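Local structure of cyclodipeptide synthetase (Mycobacterium tuberculosis, 2X9Q) at residues Leu238-Ile243 with Pro247-Cys252; Ala260-Ala265 with Gly269-Arg274. The protein probably catalyses the ATP-independent formation of cyclo(L-tyrosyl-L-tyrosyl) from two molecules of L-tyrosyl-tRNA in the biosynthesis of mycocyclosin. All coordinates share one frame; numbering follows the deposited sequence.

Contact 1: residues Leu238-Ile243 with Pro247-Cys252; sequences LDTPAI and PSSLNC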
ATOM      1  N   LEU A 238       8.371   0.632   2.509  1.00 18.53           N
ATOM      2  CA  LEU A 238       9.813   0.600   2.859  1.00 17.93           C
ATOM      3  C   LEU A 238      10.007   0.480   4.367  1.00 18.57           C
ATOM      4  O   LEU A 238      10.840  -0.339   4.844  1.00 16.47           O
ATOM      5  CB  LEU A 238      10.499   1.901   2.378  1.00 18.01           C
ATOM      6  CG  LEU A 238      10.565   1.986   0.827  1.00 17.64           C
ATOM      7  CD1 LEU A 238      10.911   3.438   0.413  1.00 20.34           C
ATOM      8  CD2 LEU A 238      11.680   0.982   0.357  1.00 17.58           C
ATOM      9  N   ASP A 239       9.260   1.286   5.127  1.00 17.56           N
ATOM     10  CA  ASP A 239       9.589   1.419   6.572  1.00 18.90           C
ATOM     11  C   ASP A 239       8.473   1.972   7.430  1.00 18.62           C
ATOM     12  O   ASP A 239       8.664   3.006   8.119  1.00 20.26           O
ATOM     13  CB  ASP A 239      10.866   2.254   6.764  1.00 17.96           C
ATOM     14  CG  ASP A 239      11.610   1.877   8.078  1.00 21.82           C
ATOM     15  OD1 ASP A 239      11.013   1.163   8.978  1.00 21.88           O
ATOM     16  OD2 ASP A 239      12.805   2.216   8.219  1.00 22.47           O
ATOM     17  N   THR A 240       7.344   1.265   7.439  1.00 20.10           N
ATOM     18  CA  THR A 240       6.260   1.571   8.354  1.00 20.34           C
ATOM     19  C   THR A 240       6.752   1.570   9.823  1.00 22.28           C
ATOM     20  O   THR A 240       6.357   2.441  10.605  1.00 22.21           O
ATOM     21  CB  THR A 240       5.085   0.584   8.184  1.00 20.16           C
ATOM     22  OG1 THR A 240       4.501   0.766   6.881  1.00 17.50           O
ATOM     23  CG2 THR A 240       3.960   0.797   9.266  1.00 19.64           C
ATOM     24  N   PRO A 241       7.665   0.643  10.205  1.00 21.39           N
ATOM     25  CA  PRO A 241       8.196   0.775  11.607  1.00 21.17           C
ATOM     26  C   PRO A 241       8.780   2.149  11.942  1.00 22.85           C
ATOM     27  O   PRO A 241       8.503   2.686  13.038  1.00 25.09           O
ATOM     28  CB  PRO A 241       9.318  -0.311  11.641  1.00 20.48           C
ATOM     29  CG  PRO A 241       8.615  -1.391  10.863  1.00 15.66           C
ATOM     30  CD  PRO A 241       8.173  -0.579   9.571  1.00 19.05           C
ATOM     31  N   ALA A 242       9.578   2.753  11.068  1.00 21.03           N
ATOM     32  CA  ALA A 242      10.054   4.136  11.248  1.00 22.40           C
ATOM     33  C   ALA A 242       8.938   5.165  11.285  1.00 24.14           C
ATOM     34  O   ALA A 242       8.969   6.068  12.099  1.00 24.24           O
ATOM     35  CB  ALA A 242      11.067   4.562  10.179  1.00 20.69           C
ATOM     36  N   ILE A 243       7.929   5.013  10.445  1.00 23.46           N
ATOM     37  CA  ILE A 243       6.935   6.078  10.310  1.00 23.87           C
ATOM     38  C   ILE A 243       5.930   6.005  11.490  1.00 26.15           C
ATOM     39  O   ILE A 243       5.526   7.045  12.007  1.00 25.64           O
ATOM     40  CB  ILE A 243       6.203   5.842   8.978  1.00 24.54           C
ATOM     41  CG1 ILE A 243       7.222   6.093   7.814  1.00 22.03           C
ATOM     42  CG2 ILE A 243       4.877   6.680   8.904  1.00 21.46           C
ATOM     43  CD1 ILE A 243       6.672   5.582   6.413  1.00 19.89           C
ATOM     44  N   PRO A 247       7.205  -2.295  16.098  1.00 23.36           N
ATOM     45  CA  PRO A 247       8.420  -3.131  15.980  1.00 22.40           C
ATOM     46  C   PRO A 247       8.628  -3.694  14.563  1.00 23.09           C
ATOM     47  O   PRO A 247       9.780  -3.803  14.085  1.00 22.73           O
ATOM     48  CB  PRO A 247       8.142  -4.322  16.992  1.00 22.46           C
ATOM     49  CG  PRO A 247       7.275  -3.610  18.079  1.00 24.01           C
ATOM     50  CD  PRO A 247       6.372  -2.659  17.284  1.00 22.17           C
ATOM     51  N   SER A 248       7.523  -4.076  13.906  1.00 23.48           N
ATOM     52  CA  SER A 248       7.624  -4.609  12.534  1.00 21.56           C
ATOM     53  C   SER A 248       6.264  -4.391  11.919  1.00 22.38           C
ATOM     54  O   SER A 248       5.291  -4.074  12.644  1.00 22.87           O
ATOM     55  CB  SER A 248       7.956  -6.074  12.541  1.00 21.98           C
ATOM     56  OG  SER A 248       6.940  -6.871  13.120  1.00 21.53           O
ATOM     57  N   SER A 249       6.149  -4.539  10.607  1.00 19.35           N
ATOM     58  CA  SER A 249       4.820  -4.285  10.059  1.00 19.16           C
ATOM     59  C   SER A 249       4.678  -5.041   8.764  1.00 19.64           C
ATOM     60  O   SER A 249       5.656  -5.100   7.978  1.00 19.39           O
ATOM     61  CB  SER A 249       4.560  -2.739   9.853  1.00 16.43           C
ATOM     62  OG  SER A 249       3.261  -2.581   9.183  1.00 18.51           O
ATOM     63  N   LEU A 250       3.478  -5.582   8.520  1.00 18.56           N
ATOM     64  CA  LEU A 250       3.164  -6.246   7.283  1.00 18.78           C
ATOM     65  C   LEU A 250       2.231  -5.360   6.443  1.00 18.91           C
ATOM     66  O   LEU A 250       1.110  -5.085   6.865  1.00 19.27           O
ATOM     67  CB  LEU A 250       2.402  -7.579   7.572  1.00 19.08           C
ATOM     68  CG  LEU A 250       2.267  -8.553   6.458  1.00 17.98           C
ATOM     69  CD1 LEU A 250       3.700  -9.122   5.974  1.00 15.22           C
ATOM     70  CD2 LEU A 250       1.454  -9.687   7.008  1.00 17.76           C
ATOM     71  N   ASN A 251       2.675  -4.977   5.245  1.00 19.23           N
ATOM     72  CA  ASN A 251       1.882  -4.089   4.396  1.00 19.26           C
ATOM     73  C   ASN A 251       1.029  -4.951   3.466  1.00 20.05           C
ATOM     74  O   ASN A 251       1.561  -5.768   2.674  1.00 19.92           O
ATOM     75  CB  ASN A 251       2.826  -3.100   3.666  1.00 19.39           C
ATOM     76  CG  ASN A 251       2.011  -1.952   3.032  1.00 24.63           C
ATOM     77  OD1 ASN A 251       0.959  -2.214   2.467  1.00 24.58           O
ATOM     78  ND2 ASN A 251       2.505  -0.743   3.090  1.00 17.08           N
ATOM     79  N   CYS A 252      -0.316  -4.856   3.611  1.00 19.16           N
ATOM     80  CA  CYS A 252      -1.201  -5.860   2.987  1.00 18.47           C
ATOM     81  C   CYS A 252      -2.086  -5.335   1.912  1.00 19.41           C
ATOM     82  O   CYS A 252      -2.751  -4.268   2.106  1.00 19.92           O
ATOM     83  CB  CYS A 252      -2.147  -6.466   4.057  1.00 21.07           C
ATOM     84  SG  CYS A 252      -1.192  -7.249   5.387  1.00 22.33           S
TER
HETATM   85  O   HOH W   1       3.351  -1.889   6.572  1.00 16.43           O

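Contact 2: residues Ala260-Ala265 with Gly269-Arg274; sequences AEMLYA and GLRASR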
ATOM      1  N   ALA A 260       7.313  -4.455  -5.462  1.00 20.68           N
ATOM      2  CA  ALA A 260       7.734  -5.558  -4.558  1.00 20.46           C
ATOM      3  C   ALA A 260       8.962  -6.319  -4.976  1.00 21.75           C
ATOM      4  O   ALA A 260       9.815  -6.619  -4.155  1.00 21.60           O
ATOM      5  CB  ALA A 260       6.581  -6.545  -4.282  1.00 20.00           C
ATOM      6  N   GLU A 261       9.085  -6.615  -6.262  1.00 22.22           N
ATOM      7  CA  GLU A 261      10.175  -7.367  -6.785  1.00 22.37           C
ATOM      8  C   GLU A 261      11.499  -6.701  -6.525  1.00 21.64           C
ATOM      9  O   GLU A 261      12.545  -7.370  -6.450  1.00 23.16           O
ATOM     10  CB  GLU A 261       9.907  -7.543  -8.328  1.00 26.34           C
ATOM     11  CG  GLU A 261      11.027  -8.171  -9.060  1.00 30.97           C
ATOM     12  CD  GLU A 261      10.743  -8.152 -10.598  1.00 32.18           C
ATOM     13  OE1 GLU A 261       9.858  -8.883 -11.014  1.00 32.48           O
ATOM     14  OE2 GLU A 261      11.389  -7.369 -11.323  1.00 32.77           O
HETATM   15  N   MSE A 262      11.511  -5.373  -6.429  1.00 18.18           N
HETATM   16  CA  MSE A 262      12.739  -4.659  -6.066  1.00 19.57           C
HETATM   17  C   MSE A 262      12.890  -4.495  -4.525  1.00 18.22           C
HETATM   18  O   MSE A 262      13.958  -4.803  -3.939  1.00 18.80           O
HETATM   19  CB  MSE A 262      12.726  -3.237  -6.669  1.00 18.05           C
HETATM   20  CG  MSE A 262      13.947  -2.457  -6.305  1.00 19.26           C
HETATM   21 SE   MSE A 262      13.921  -0.691  -7.115  1.00 27.03          SE
HETATM   22  CE  MSE A 262      14.171  -1.282  -9.006  1.00 26.94           C
ATOM     23  N   LEU A 263      11.832  -3.964  -3.868  1.00 17.54           N
ATOM     24  CA  LEU A 263      11.945  -3.536  -2.454  1.00 18.25           C
ATOM     25  C   LEU A 263      12.203  -4.714  -1.506  1.00 18.48           C
ATOM     26  O   LEU A 263      12.873  -4.541  -0.461  1.00 18.19           O
ATOM     27  CB  LEU A 263      10.648  -2.881  -2.005  1.00 18.56           C
ATOM     28  CG  LEU A 263      10.140  -1.672  -2.810  1.00 25.07           C
ATOM     29  CD1 LEU A 263       9.120  -0.900  -1.942  1.00 27.43           C
ATOM     30  CD2 LEU A 263      11.305  -0.821  -3.238  1.00 21.30           C
ATOM     31  N   TYR A 264      11.671  -5.886  -1.859  1.00 17.38           N
ATOM     32  CA  TYR A 264      11.842  -7.106  -1.007  1.00 19.78           C
ATOM     33  C   TYR A 264      12.862  -8.134  -1.583  1.00 19.89           C
ATOM     34  O   TYR A 264      12.795  -9.329  -1.254  1.00 21.16           O
ATOM     35  CB  TYR A 264      10.443  -7.813  -0.702  1.00 19.20           C
ATOM     36  CG  TYR A 264       9.472  -6.786  -0.131  1.00 21.25           C
ATOM     37  CD1 TYR A 264       9.586  -6.341   1.206  1.00 20.36           C
ATOM     38  CD2 TYR A 264       8.457  -6.197  -0.931  1.00 21.16           C
ATOM     39  CE1 TYR A 264       8.767  -5.312   1.700  1.00 24.88           C
ATOM     40  CE2 TYR A 264       7.644  -5.204  -0.419  1.00 22.73           C
ATOM     41  CZ  TYR A 264       7.821  -4.750   0.880  1.00 28.36           C
ATOM     42  OH  TYR A 264       6.965  -3.818   1.394  1.00 28.66           O
ATOM     43  N   ALA A 265      13.789  -7.669  -2.412  1.00 20.00           N
ATOM     44  CA  ALA A 265      14.651  -8.581  -3.141  1.00 18.89           C
ATOM     45  C   ALA A 265      15.920  -8.813  -2.326  1.00 18.09           C
ATOM     46  O   ALA A 265      16.389  -7.875  -1.623  1.00 18.35           O
ATOM     47  CB  ALA A 265      15.069  -7.905  -4.499  1.00 17.98           C
ATOM     48  N   GLY A 269      20.554  -2.126  -3.056  1.00 24.15           N
ATOM     49  CA  GLY A 269      19.878  -1.051  -3.812  1.00 25.99           C
ATOM     50  C   GLY A 269      18.829  -0.414  -2.870  1.00 26.55           C
ATOM     51  O   GLY A 269      19.032  -0.323  -1.642  1.00 26.87           O
ATOM     52  N   LEU A 270      17.709  -0.009  -3.428  1.00 24.63           N
ATOM     53  CA  LEU A 270      16.581   0.449  -2.613  1.00 22.16           C
ATOM     54  C   LEU A 270      15.922  -0.814  -2.039  1.00 20.01           C
ATOM     55  O   LEU A 270      15.398  -1.630  -2.829  1.00 18.19           O
ATOM     56  CB  LEU A 270      15.579   1.152  -3.556  1.00 22.78           C
ATOM     57  CG  LEU A 270      14.324   1.684  -2.770  1.00 24.76           C
ATOM     58  CD1 LEU A 270      14.679   2.704  -1.726  1.00 25.47           C
ATOM     59  CD2 LEU A 270      13.307   2.247  -3.766  1.00 27.83           C
ATOM     60  N   ARG A 271      15.892  -0.972  -0.704  1.00 16.79           N
ATOM     61  CA  ARG A 271      15.305  -2.129  -0.080  1.00 19.69           C
ATOM     62  C   ARG A 271      14.478  -1.725   1.135  1.00 17.36           C
ATOM     63  O   ARG A 271      14.828  -0.796   1.850  1.00 19.98           O
ATOM     64  CB  ARG A 271      16.416  -3.153   0.357  1.00 17.38           C
ATOM     65  CG  ARG A 271      17.169  -3.834  -0.904  1.00 18.21           C
ATOM     66  CD  ARG A 271      16.180  -4.713  -1.758  1.00 14.52           C
ATOM     67  NE  ARG A 271      16.955  -5.411  -2.788  1.00 13.94           N
ATOM     68  CZ  ARG A 271      17.323  -4.877  -3.987  1.00 21.64           C
ATOM     69  NH1 ARG A 271      17.073  -3.576  -4.264  1.00 15.89           N
ATOM     70  NH2 ARG A 271      17.995  -5.659  -4.885  1.00 17.91           N
ATOM     71  N   ALA A 272      13.367  -2.398   1.329  1.00 18.38           N
ATOM     72  CA  ALA A 272      12.568  -2.181   2.545  1.00 17.15           C
ATOM     73  C   ALA A 272      13.398  -2.598   3.763  1.00 17.73           C
ATOM     74  O   ALA A 272      14.374  -3.377   3.684  1.00 15.89           O
ATOM     75  CB  ALA A 272      11.246  -2.987   2.487  1.00 16.67           C
ATOM     76  N   SER A 273      13.049  -2.004   4.886  1.00 18.56           N
ATOM     77  CA  SER A 273      13.683  -2.282   6.175  1.00 18.25           C
ATOM     78  C   SER A 273      13.590  -3.754   6.465  1.00 17.26           C
ATOM     79  O   SER A 273      12.647  -4.425   6.057  1.00 18.17           O
ATOM     80  CB  SER A 273      12.892  -1.541   7.298  1.00 19.54           C
ATOM     81  OG  SER A 273      13.345  -2.021   8.554  1.00 19.13           O
ATOM     82  N   ARG A 274      14.593  -4.292   7.145  1.00 18.11           N
ATOM     83  CA  ARG A 274      14.524  -5.697   7.607  1.00 17.13           C
ATOM     84  C   ARG A 274      13.301  -5.970   8.482  1.00 16.87           C
ATOM     85  O   ARG A 274      12.897  -7.121   8.616  1.00 19.13           O
ATOM     86  CB  ARG A 274      15.803  -6.054   8.422  1.00 17.59           C
ATOM     87  CG  ARG A 274      15.790  -5.350   9.823  1.00 17.38           C
ATOM     88  CD  ARG A 274      17.059  -5.736  10.667  1.00 22.37           C
ATOM     89  NE  ARG A 274      17.248  -7.189  10.842  1.00 18.69           N
ATOM     90  CZ  ARG A 274      16.496  -8.027  11.539  1.00 25.20           C
ATOM     91  NH1 ARG A 274      15.360  -7.627  12.219  1.00 22.29           N
ATOM     92  NH2 ARG A 274      16.893  -9.341  11.554  1.00 20.38           N
TER

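Contact 1: residues Leu238-Ile243 with Pro247-Cys252
T240 and P241, in the last turns of helix 220-244, pack against S248 and S249 where the chain enters strand 249-253. This is an alpha-to-beta connection of the Rossmann-like fold that cyclodipeptide synthases share with type I aminoacyl-tRNA synthetases: a short loop sends the chain from the helix into a strand lying between 276-283 and 82-87, parallel to both.

T240 points toward the strand and packs with CB and CG2. CB faces S249, lying 3.8 Å from S249 CB. From there the methyl CG2 goes anti to the backbone N and comes up against S249 OG at 3.5 Å, a packing contact on the apolar branch. The hydroxyl OG1 takes the other branch, anti to the carbonyl carbon; it is hydrogen-bonded to the L236 carbonyl of its own helix and also accepts from a water at 2.9 Å. The same water lies 2.7 Å from S249 OG, bridging two hydroxyls that make no direct bond. S249 OG has a second partner in H82 ND1, which ties the serine to the neighbouring strand.

Next to this, the P241 ring rests on the backbone before the strand, its CG 3.8 Å from S248 CA. The helix is kinked here, since neither P241 N nor A242 N bonds back to the preceding turn; A242 N goes instead to D239 OD1 at 3.0 Å, an Asx motif, meeting it from above the carboxylate plane.

Contact 2: residues Ala260-Ala265 with Gly269-Arg274
The guanidinium group of R271 has the carbonyl oxygen of M262 over one face, toward the rim and 2.9 Å above the plane, and the carbonyl oxygen of A265 at its edge. NE donates to A265 O at 2.8 Å, in the guanidinium plane but bent at the hydrogen (134°). At another edge NH1 turns back to L270 O, a straighter bond of 2.9 Å, and NH2 is held by the carbonyl of R266. Three carbonyls thus grip the group near its edges and fix its rotation. The bend at chi2 (-64°) brings the group among the carbonyls of the turn, which would probably help to stabilise its charge.

The Y264 ring has L263 CB over one face and A260 CB at its edge, in plane. A272 CB approaches obliquely, 3.5 Å from Y264 CE1.

Between these two flat groups the backbones join: A272 N donates to L263 O at 2.8 Å, nearly straight at the hydrogen (165°), and R271 CA adds a CA-H...O contact to the same oxygen. On the inner side L263 and L270 lie alongside each other, pointing the same way, with CD2 of L263 3.7 Å from CD2 of L270; both also touch L238 of helix 220-244. The side chains of selenomethionine M262 and R271 cross at about a right angle, with M262 CG near R271 NH1.

The end of helix 260-263 thus folds back on the loop leading to strand 276-283: A272 N takes the carbonyl of the last helical residue, while R271 binds carbonyls of the turn that follows. The L263 side chain lies about 7 Å from that of I230, which probably binds substrate.

How the contacts relate
From the N terminus, the chain leaves helix 220-244 and turns into strand 249-253, and contact 1 closes that turn. It then passes to the short helix 260-263, whose end contact 2 joins to the chain running toward strand 276-283. The two contacts follow in series, neither nested nor crossed, with centres about 13 Å apart. They nevertheless meet in space: L238 O of 238-243 lies 2.8 Å from S273 N of 269-274, a probable hydrogen bond, and D239 OD1 packs on S273 CB. Helix 220-244 is therefore tied both to the sheet, through contact 1, and to the approach to strand 276-283, the neighbour of strand 249-253.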